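Local coordinates for cellulosomal scaffoldin adaptor protein B (Acetivibrio cellulolyticus, PDB 4U3S), which contributes, as its third type II cohesin domain, a docking module that probably binds a dockerin during cellulosome assembly, at residues N27-F32 and T143-W148; V100-E105 and N147-R152; T23-K28 and T110-V115. All blocks are in the same frame, centred on the assembly; numbering follows the deposited sequence.

Interaction 1 of 3, residues N27-F32 and T143-W148; sequences NKITNF and TTLFNW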
loop_
_atom_site.group_PDB
_atom_site.type_symbol
_atom_site.label_atom_id
_atom_site.label_comp_id
_atom_site.label_asym_id
_atom_site.label_seq_id
_atom_site.Cartn_x
_atom_site.Cartn_y
_atom_site.Cartn_z
ATOM N N ASN A 27 -4.490 -16.332 15.387
ATOM C CA ASN A 27 -4.757 -16.851 16.717
ATOM C C ASN A 27 -4.124 -15.923 17.706
ATOM O O ASN A 27 -2.922 -15.646 17.637
ATOM C CB ASN A 27 -4.198 -18.254 16.908
ATOM C CG ASN A 27 -4.711 -18.894 18.177
ATOM O OD1 ASN A 27 -5.908 -19.082 18.322
ATOM N ND2 ASN A 27 -3.833 -19.161 19.113
ATOM N N LYS A 28 -4.946 -15.441 18.631
ATOM C CA LYS A 28 -4.496 -14.622 19.765
ATOM C C LYS A 28 -3.646 -13.401 19.401
ATOM O O LYS A 28 -2.610 -13.162 20.025
ATOM C CB LYS A 28 -3.766 -15.500 20.799
ATOM C CG LYS A 28 -4.681 -16.522 21.452
ATOM C CD LYS A 28 -3.897 -17.505 22.300
ATOM C CE LYS A 28 -4.826 -18.527 22.930
ATOM N NZ LYS A 28 -5.551 -17.957 24.098
ATOM N N ILE A 29 -4.116 -12.617 18.439
ATOM C CA ILE A 29 -3.484 -11.334 18.096
ATOM C C ILE A 29 -4.172 -10.222 18.879
ATOM O O ILE A 29 -5.320 -9.857 18.579
ATOM C CB ILE A 29 -3.497 -11.073 16.599
ATOM C CG1 ILE A 29 -2.946 -12.277 15.823
ATOM C CG2 ILE A 29 -2.752 -9.787 16.257
ATOM C CD1 ILE A 29 -1.514 -12.666 16.159
ATOM N N THR A 30 -3.458 -9.676 19.872
ATOM C CA THR A 30 -4.063 -8.729 20.800
ATOM C C THR A 30 -4.634 -7.492 20.092
ATOM O O THR A 30 -3.922 -6.779 19.414
ATOM C CB THR A 30 -3.060 -8.301 21.881
ATOM O OG1 THR A 30 -2.672 -9.467 22.607
ATOM C CG2 THR A 30 -3.671 -7.274 22.849
ATOM N N ASN A 31 -5.921 -7.230 20.290
ATOM C CA ASN A 31 -6.536 -5.990 19.794
ATOM C C ASN A 31 -6.385 -5.788 18.278
ATOM O O ASN A 31 -6.229 -4.668 17.801
ATOM C CB ASN A 31 -6.004 -4.804 20.599
ATOM C CG ASN A 31 -6.396 -4.889 22.071
ATOM O OD1 ASN A 31 -7.419 -5.491 22.412
ATOM N ND2 ASN A 31 -5.582 -4.306 22.948
ATOM N N PHE A 32 -6.473 -6.893 17.547
ATOM C CA PHE A 32 -6.288 -6.940 16.091
ATOM C C PHE A 32 -7.258 -6.015 15.341
ATOM O O PHE A 32 -8.474 -6.050 15.569
ATOM C CB PHE A 32 -6.482 -8.371 15.631
ATOM C CG PHE A 32 -6.454 -8.558 14.162
ATOM C CD1 PHE A 32 -5.261 -8.548 13.451
ATOM C CD2 PHE A 32 -7.629 -8.803 13.482
ATOM C CE1 PHE A 32 -5.269 -8.739 12.076
ATOM C CE2 PHE A 32 -7.632 -9.003 12.124
ATOM C CZ PHE A 32 -6.450 -8.991 11.423
ATOM N N THR A 143 4.113 -10.693 6.259
ATOM C CA THR A 143 2.923 -10.401 7.032
ATOM C C THR A 143 3.099 -9.141 7.859
ATOM O O THR A 143 4.166 -8.913 8.474
ATOM C CB THR A 143 2.495 -11.562 7.981
ATOM O OG1 THR A 143 3.391 -11.680 9.096
ATOM C CG2 THR A 143 2.424 -12.874 7.235
ATOM N N THR A 144 2.041 -8.327 7.893
ATOM C CA THR A 144 1.968 -7.215 8.823
ATOM C C THR A 144 0.601 -7.201 9.468
ATOM O O THR A 144 -0.422 -7.236 8.771
ATOM C CB THR A 144 2.226 -5.851 8.132
ATOM O OG1 THR A 144 1.317 -5.680 7.041
ATOM C CG2 THR A 144 3.637 -5.753 7.609
ATOM N N LEU A 145 0.578 -7.245 10.789
ATOM C CA LEU A 145 -0.660 -7.209 11.561
ATOM C C LEU A 145 -0.685 -5.943 12.390
ATOM O O LEU A 145 0.374 -5.427 12.778
ATOM C CB LEU A 145 -0.766 -8.437 12.471
ATOM C CG LEU A 145 -0.539 -9.763 11.750
ATOM C CD1 LEU A 145 -0.538 -10.897 12.769
ATOM C CD2 LEU A 145 -1.576 -9.986 10.651
ATOM N N PHE A 146 -1.896 -5.443 12.672
ATOM C CA PHE A 146 -2.079 -4.143 13.312
ATOM C C PHE A 146 -3.083 -4.231 14.451
ATOM O O PHE A 146 -3.960 -5.079 14.432
ATOM C CB PHE A 146 -2.571 -3.123 12.273
ATOM C CG PHE A 146 -1.557 -2.866 11.180
ATOM C CD1 PHE A 146 -1.471 -3.719 10.101
ATOM C CD2 PHE A 146 -0.680 -1.819 11.258
ATOM C CE1 PHE A 146 -0.512 -3.517 9.116
ATOM C CE2 PHE A 146 0.268 -1.602 10.253
ATOM C CZ PHE A 146 0.350 -2.453 9.194
ATOM N N ASN A 147 -2.937 -3.346 15.435
ATOM C CA ASN A 147 -3.846 -3.326 16.562
ATOM C C ASN A 147 -4.764 -2.116 16.478
ATOM O O ASN A 147 -4.624 -1.257 15.576
ATOM C CB ASN A 147 -3.097 -3.369 17.877
ATOM C CG ASN A 147 -2.239 -2.146 18.113
ATOM O OD1 ASN A 147 -2.543 -1.049 17.650
ATOM N ND2 ASN A 147 -1.166 -2.324 18.892
ATOM N N TRP A 148 -5.700 -2.035 17.416
ATOM C CA TRP A 148 -6.734 -1.031 17.324
ATOM C C TRP A 148 -6.321 0.357 17.785
ATOM O O TRP A 148 -7.143 1.283 17.770
ATOM C CB TRP A 148 -8.003 -1.484 18.015
ATOM C CG TRP A 148 -7.960 -1.682 19.527
ATOM C CD1 TRP A 148 -7.003 -1.312 20.413
ATOM C CD2 TRP A 148 -9.017 -2.258 20.291
ATOM N NE1 TRP A 148 -7.395 -1.639 21.707
ATOM C CE2 TRP A 148 -8.638 -2.212 21.647
ATOM C CE3 TRP A 148 -10.266 -2.784 19.953
ATOM C CZ2 TRP A 148 -9.450 -2.715 22.658
ATOM C CZ3 TRP A 148 -11.069 -3.282 20.958
ATOM C CH2 TRP A 148 -10.653 -3.253 22.290
#
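Ile-29 opens the contact: CD1 of Ile-29 lies 3.9 Å from CD1 of Leu-145, one methyl against another, with the two side chains meeting at about a right angle. The chain then enters a type II turn running from Ile-29 to Phe-32, closed by a weak backbone bond from Phe-32 N to Ile-29 O. Thr-30 adds chiefly its carbonyl oxygen, which faces CB of Asn-147. Asn-31, at the third position of the turn with positive phi, carries the contact. With CG swung opposite its own carbonyl carbon (chi1 -64°), its amide spreads over the indole of Trp-148 as a true stack, the planes only 12° apart. Asn-31 CB sits 3.6 Å from the centroid of the five-membered ring, over its face, while Asn-31 OD1 lies 3.4 Å from Trp-148 CZ2. The nearby nitrogens, Asn-31 ND2 and Trp-148 NE1, are both donors and do not bond. On the backbone side, Asn-31 O takes a weak, strongly bent bond from Trp-148 N (2.7 Å) and a CH···O contact from Asn-147 CA (3.0 Å). Phe-32 forms a non-hydrogen-bonded antiparallel pair with Asn-147; its CA approaches Phe-146 O at 3.4 Å, and its ring reaches Leu-145 CD2 through CE1. Beyond the contact, strand 143-147 pairs with strand 32-40, where Phe-146 shares backbone bonds with Ser-33. Leu-145 packs against Ile-5 of strand 4-9 and Tyr-35 of strand 32-40, whereas Phe-146 meets an apolar side chain of another protein chain.

Interaction 2 of 3, residues V100-E105 and N147-R152; sequences VYRASE and NWYGNR
Arg-102, on helix 98-104, and Trp-148, second residue of a type I turn from Asn-147 to Gly-150, lie 6.5 Å apart at their CA atoms, the closest CA pair between the two segments. Arg-102 CG presses onto the indole face opposite Asn-31, 3.4 Å from the centroid of the five-membered ring of Trp-148, so that the tryptophan is clamped between two side chains. A bend at chi3 (-53°) turns the arginine chain back: Arg-102 NH1 donates to Trp-148 O at 2.8 Å, in its own guanidinium plane and in that of the carbonyl. The same guanidinium lies nearly parallel to the ring of Tyr-149, with Arg-102 CD over the ring face, 3.9 Å from its centroid. From the same helix, Tyr-101 receives the indole edge-to-face, planes at 86°, with Trp-148 CE3 over the centre of the phenol ring. Tyr-101 itself is fixed through OH, which bonds Phe-32 O and Glu-108 N. Gly-150 N to Asn-147 O closes the turn; Asn-147 OD1 adds an Asx turn by accepting Tyr-149 N (3.0 Å), and from the other face of its plane it also takes Asn-151 N (3.1 Å). Just past it, Asn-151 and Arg-152 bind polar side chains of another protein chain, probably the dockerin partner. A helix capping one end of the sandwich, here meeting a hairpin loop, is characteristic of type II cohesins.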
loop_
_atom_site.group_PDB
_atom_site.type_symbol
_atom_site.label_atom_id
_atom_site.label_comp_id
_atom_site.label_asym_id
_atom_site.label_seq_id
_atom_site.Cartn_x
_atom_site.Cartn_y
_atom_site.Cartn_z
ATOM N N VAL A 100 -13.986 3.961 17.582
ATOM C CA VAL A 100 -15.268 3.307 17.756
ATOM C C VAL A 100 -15.080 1.851 18.114
ATOM O O VAL A 100 -15.748 1.320 19.009
ATOM C CB VAL A 100 -16.131 3.404 16.473
ATOM C CG1 VAL A 100 -17.470 2.715 16.682
ATOM C CG2 VAL A 100 -16.405 4.859 16.133
ATOM N N TYR A 101 -14.149 1.216 17.417
ATOM C CA TYR A 101 -13.756 -0.157 17.716
ATOM C C TYR A 101 -13.270 -0.259 19.164
ATOM O O TYR A 101 -13.723 -1.123 19.951
ATOM C CB TYR A 101 -12.706 -0.596 16.686
ATOM C CG TYR A 101 -12.176 -2.021 16.787
ATOM C CD1 TYR A 101 -12.938 -3.059 17.357
ATOM C CD2 TYR A 101 -10.948 -2.340 16.239
ATOM C CE1 TYR A 101 -12.451 -4.362 17.384
ATOM C CE2 TYR A 101 -10.443 -3.629 16.285
ATOM C CZ TYR A 101 -11.192 -4.634 16.858
ATOM O OH TYR A 101 -10.679 -5.900 16.924
ATOM N N ARG A 102 -12.366 0.625 19.572
ATOM C CA ARG A 102 -11.859 0.559 20.961
ATOM C C ARG A 102 -12.940 0.759 22.006
ATOM O O ARG A 102 -12.917 0.117 23.057
ATOM C CB ARG A 102 -10.743 1.579 21.194
ATOM C CG ARG A 102 -9.459 1.233 20.483
ATOM C CD ARG A 102 -8.283 2.055 20.987
ATOM N NE ARG A 102 -8.521 3.498 20.962
ATOM C CZ ARG A 102 -8.358 4.301 19.905
ATOM N NH1 ARG A 102 -7.947 3.836 18.736
ATOM N NH2 ARG A 102 -8.615 5.597 20.027
ATOM N N ALA A 103 -13.895 1.637 21.712
ATOM C CA ALA A 103 -14.991 1.907 22.639
ATOM C C ALA A 103 -15.894 0.672 22.849
ATOM O O ALA A 103 -16.527 0.565 23.885
ATOM C CB ALA A 103 -15.816 3.085 22.160
ATOM N N SER A 104 -15.929 -0.259 21.895
ATOM C CA SER A 104 -16.727 -1.499 22.073
ATOM C C SER A 104 -16.191 -2.424 23.158
ATOM O O SER A 104 -16.935 -3.278 23.663
ATOM C CB SER A 104 -16.749 -2.309 20.773
ATOM O OG SER A 104 -15.516 -2.979 20.530
ATOM N N GLU A 105 -14.896 -2.308 23.442
ATOM C CA GLU A 105 -14.203 -3.185 24.412
ATOM C C GLU A 105 -14.397 -4.649 24.045
ATOM O O GLU A 105 -14.419 -5.535 24.918
ATOM C CB GLU A 105 -14.676 -2.905 25.836
ATOM C CG GLU A 105 -14.365 -1.494 26.296
ATOM C CD GLU A 105 -14.627 -1.282 27.769
ATOM O OE1 GLU A 105 -14.081 -2.057 28.578
ATOM O OE2 GLU A 105 -15.325 -0.315 28.109
ATOM N N ASN A 147 -2.937 -3.346 15.435
ATOM C CA ASN A 147 -3.846 -3.326 16.562
ATOM C C ASN A 147 -4.764 -2.116 16.478
ATOM O O ASN A 147 -4.624 -1.257 15.576
ATOM C CB ASN A 147 -3.097 -3.369 17.877
ATOM C CG ASN A 147 -2.239 -2.146 18.113
ATOM O OD1 ASN A 147 -2.543 -1.049 17.650
ATOM N ND2 ASN A 147 -1.166 -2.324 18.892
ATOM N N TRP A 148 -5.700 -2.035 17.416
ATOM C CA TRP A 148 -6.734 -1.031 17.324
ATOM C C TRP A 148 -6.321 0.357 17.785
ATOM O O TRP A 148 -7.143 1.283 17.770
ATOM C CB TRP A 148 -8.003 -1.484 18.015
ATOM C CG TRP A 148 -7.960 -1.682 19.527
ATOM C CD1 TRP A 148 -7.003 -1.312 20.413
ATOM C CD2 TRP A 148 -9.017 -2.258 20.291
ATOM N NE1 TRP A 148 -7.395 -1.639 21.707
ATOM C CE2 TRP A 148 -8.638 -2.212 21.647
ATOM C CE3 TRP A 148 -10.266 -2.784 19.953
ATOM C CZ2 TRP A 148 -9.450 -2.715 22.658
ATOM C CZ3 TRP A 148 -11.069 -3.282 20.958
ATOM C CH2 TRP A 148 -10.653 -3.253 22.290
ATOM N N TYR A 149 -5.051 0.528 18.137
ATOM C CA TYR A 149 -4.505 1.862 18.290
ATOM C C TYR A 149 -3.916 2.345 16.976
ATOM O O TYR A 149 -3.489 3.479 16.872
ATOM C CB TYR A 149 -3.432 1.866 19.367
ATOM C CG TYR A 149 -4.014 1.761 20.754
ATOM C CD1 TYR A 149 -4.711 2.836 21.315
ATOM C CD2 TYR A 149 -3.858 0.617 21.504
ATOM C CE1 TYR A 149 -5.227 2.774 22.605
ATOM C CE2 TYR A 149 -4.368 0.533 22.799
ATOM C CZ TYR A 149 -5.059 1.612 23.337
ATOM O OH TYR A 149 -5.570 1.542 24.618
ATOM N N GLY A 150 -3.890 1.465 15.990
ATOM C CA GLY A 150 -3.441 1.798 14.642
ATOM C C GLY A 150 -1.985 1.433 14.397
ATOM O O GLY A 150 -1.404 1.834 13.367
ATOM N N ASN A 151 -1.386 0.687 15.321
ATOM C CA ASN A 151 0.041 0.394 15.244
ATOM C C ASN A 151 0.360 -0.979 14.695
ATOM O O ASN A 151 -0.348 -1.950 14.940
ATOM C CB ASN A 151 0.669 0.541 16.629
ATOM C CG ASN A 151 0.680 1.972 17.089
ATOM O OD1 ASN A 151 1.029 2.867 16.317
ATOM N ND2 ASN A 151 0.300 2.206 18.348
ATOM N N ARG A 152 1.473 -1.068 13.974
ATOM C CA ARG A 152 1.948 -2.367 13.515
ATOM C C ARG A 152 2.409 -3.164 14.737
ATOM O O ARG A 152 3.059 -2.619 15.635
ATOM C CB ARG A 152 3.069 -2.187 12.489
ATOM C CG ARG A 152 3.543 -3.466 11.835
ATOM C CD ARG A 152 4.401 -3.171 10.616
ATOM N NE ARG A 152 5.486 -2.251 10.937
ATOM C CZ ARG A 152 6.653 -2.591 11.464
ATOM N NH1 ARG A 152 6.914 -3.851 11.821
ATOM N NH2 ARG A 152 7.575 -1.649 11.667
#

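Interaction 3 of 3, residues T23-K28 and T110-V115; sequences TVKINK and TGTVAV
A classic beta bulge interrupts the antiparallel pairing of strands 19-27 and 111-120: Val-113 and Ala-114 together face Val-24. The carbonyl oxygen of Val-24 accepts a nearly linear bond from Val-113 N (2.8 Å, 170° at the hydrogen) and a long, weak one from Ala-114 N (3.5 Å). In return Val-24 N donates to Ala-114 O at 2.8 Å. The extra residue is taken up at Val-113, whose psi of -22° is near-helical, and the register shifts by one between Val-24 and Lys-25. Beyond the bulge the regular pattern resumes, Ile-26 and Gly-111 exchanging two bonds: Ile-26 N to Gly-111 O at 2.9 Å and Gly-111 N to Ile-26 O at 3.0 Å. Ile-26 O also accepts from Lys-25 NZ, whose bent chain brings the ammonium to the other face of the carbonyl plane from Gly-111 N. These strands belong to one of the two sheets of the cohesin beta-sandwich, and the side chains divide accordingly. Val-24, Ile-26 and Ala-114 turn inward, where Val-24 CG1 touches Val-113 CG2 at 3.6 Å; Phe-32 and Tyr-35 of strand 32-40, in the opposing sheet, pack against this layer. Thr-23, Lys-25, Thr-112 and Val-115 occupy the other face. There the methyls are tight, Thr-23 CG2 lying 3.4 Å from Thr-112 CG2. Where strand 19-27 ends, the side chain of Thr-110 takes over from the backbone: its OG1 accepts from Lys-28 N at 2.9 Å. The methyl of Thr-110 lies alongside Asn-27, resting near OD1, while ND2 of Asn-27 bonds the backbone oxygen of Glu-2.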
loop_
_atom_site.group_PDB
_atom_site.type_symbol
_atom_site.label_atom_id
_atom_site.label_comp_id
_atom_site.label_asym_id
_atom_site.label_seq_id
_atom_site.Cartn_x
_atom_site.Cartn_y
_atom_site.Cartn_z
ATOM N N THR A 23 -7.462 -20.371 3.492
ATOM C CA THR A 23 -7.943 -19.430 4.489
ATOM C C THR A 23 -6.791 -18.899 5.337
ATOM O O THR A 23 -6.040 -19.674 5.955
ATOM C CB THR A 23 -8.984 -20.067 5.424
ATOM O OG1 THR A 23 -10.152 -20.417 4.674
ATOM C CG2 THR A 23 -9.381 -19.074 6.500
ATOM N N VAL A 24 -6.678 -17.581 5.381
ATOM C CA VAL A 24 -5.740 -16.925 6.300
ATOM C C VAL A 24 -6.419 -16.787 7.655
ATOM O O VAL A 24 -7.507 -16.219 7.742
ATOM C CB VAL A 24 -5.313 -15.545 5.791
ATOM C CG1 VAL A 24 -4.258 -14.963 6.724
ATOM C CG2 VAL A 24 -4.774 -15.666 4.375
ATOM N N LYS A 25 -5.738 -17.262 8.693
ATOM C CA LYS A 25 -6.310 -17.406 10.028
ATOM C C LYS A 25 -5.320 -16.833 11.041
ATOM O O LYS A 25 -4.099 -17.003 10.900
ATOM C CB LYS A 25 -6.568 -18.875 10.325
ATOM C CG LYS A 25 -7.289 -19.120 11.630
ATOM C CD LYS A 25 -6.888 -20.448 12.254
ATOM C CE LYS A 25 -7.582 -20.657 13.597
ATOM N NZ LYS A 25 -7.241 -19.613 14.614
ATOM N N ILE A 26 -5.829 -16.095 12.018
ATOM C CA ILE A 26 -5.000 -15.634 13.151
ATOM C C ILE A 26 -5.434 -16.267 14.466
ATOM O O ILE A 26 -6.584 -16.724 14.643
ATOM C CB ILE A 26 -4.929 -14.093 13.292
ATOM C CG1 ILE A 26 -6.292 -13.512 13.670
ATOM C CG2 ILE A 26 -4.454 -13.455 11.980
ATOM C CD1 ILE A 26 -6.286 -12.032 13.994
ATOM N N ASN A 27 -4.490 -16.332 15.387
ATOM C CA ASN A 27 -4.757 -16.851 16.717
ATOM C C ASN A 27 -4.124 -15.923 17.706
ATOM O O ASN A 27 -2.922 -15.646 17.637
ATOM C CB ASN A 27 -4.198 -18.254 16.908
ATOM C CG ASN A 27 -4.711 -18.894 18.177
ATOM O OD1 ASN A 27 -5.908 -19.082 18.322
ATOM N ND2 ASN A 27 -3.833 -19.161 19.113
ATOM N N LYS A 28 -4.946 -15.441 18.631
ATOM C CA LYS A 28 -4.496 -14.622 19.765
ATOM C C LYS A 28 -3.646 -13.401 19.401
ATOM O O LYS A 28 -2.610 -13.162 20.025
ATOM C CB LYS A 28 -3.766 -15.500 20.799
ATOM C CG LYS A 28 -4.681 -16.522 21.452
ATOM C CD LYS A 28 -3.897 -17.505 22.300
ATOM C CE LYS A 28 -4.826 -18.527 22.930
ATOM N NZ LYS A 28 -5.551 -17.957 24.098
ATOM N N THR A 110 -8.912 -13.732 17.300
ATOM C CA THR A 110 -8.722 -15.070 16.824
ATOM C C THR A 110 -9.818 -15.348 15.819
ATOM O O THR A 110 -11.005 -15.108 16.094
ATOM C CB THR A 110 -8.824 -16.106 17.988
ATOM O OG1 THR A 110 -7.753 -15.908 18.913
ATOM C CG2 THR A 110 -8.791 -17.536 17.457
ATOM N N GLY A 111 -9.434 -15.871 14.663
ATOM C CA GLY A 111 -10.377 -16.261 13.626
ATOM C C GLY A 111 -9.833 -16.082 12.230
ATOM O O GLY A 111 -8.701 -15.644 12.024
ATOM N N THR A 112 -10.658 -16.437 11.260
ATOM C CA THR A 112 -10.273 -16.289 9.854
ATOM C C THR A 112 -10.376 -14.843 9.420
ATOM O O THR A 112 -11.239 -14.110 9.881
ATOM C CB THR A 112 -11.136 -17.168 8.959
ATOM O OG1 THR A 112 -12.486 -16.709 9.013
ATOM C CG2 THR A 112 -11.087 -18.632 9.390
ATOM N N VAL A 113 -9.475 -14.437 8.527
ATOM C CA VAL A 113 -9.422 -13.040 8.088
ATOM C C VAL A 113 -9.552 -12.853 6.590
ATOM O O VAL A 113 -9.897 -11.762 6.116
ATOM C CB VAL A 113 -8.189 -12.300 8.582
ATOM C CG1 VAL A 113 -8.152 -12.308 10.100
ATOM C CG2 VAL A 113 -6.894 -12.818 7.952
ATOM N N ALA A 114 -9.254 -13.904 5.842
ATOM C CA ALA A 114 -9.355 -13.839 4.398
ATOM C C ALA A 114 -9.418 -15.231 3.820
ATOM O O ALA A 114 -8.892 -16.199 4.399
ATOM C CB ALA A 114 -8.161 -13.120 3.826
ATOM N N VAL A 115 -10.037 -15.324 2.651
ATOM C CA VAL A 115 -10.043 -16.565 1.883
ATOM C C VAL A 115 -9.688 -16.231 0.429
ATOM O O VAL A 115 -10.176 -15.255 -0.144
ATOM C CB VAL A 115 -11.393 -17.327 1.945
ATOM C CG1 VAL A 115 -11.218 -18.750 1.438
ATOM C CG2 VAL A 115 -11.938 -17.377 3.368
#

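Overall arrangement
Interactions 1 and 3 begin on the same run of chain, sharing Asn-27 and Lys-28 as it passes from one sheet to the other; the ring of Phe-32 in interaction 1 packs on Ile-26 and Val-113 of interaction 3. Interactions 1 and 2 share Asn-147 and Trp-148, and their centres lie about 10 Å apart. Interaction 3, partly buried and nearest the middle of the domain, relies on antiparallel backbone bonding broken by a bulge, and on aliphatic packing. Interaction 1, likewise partly buried but farther from the domain centre, mixes methyl contacts with an amide–indole stack. Interaction 2, at the surface, depends on aromatic, CH-pi and guanidinium contacts. Interactions 2 and 3 do not touch.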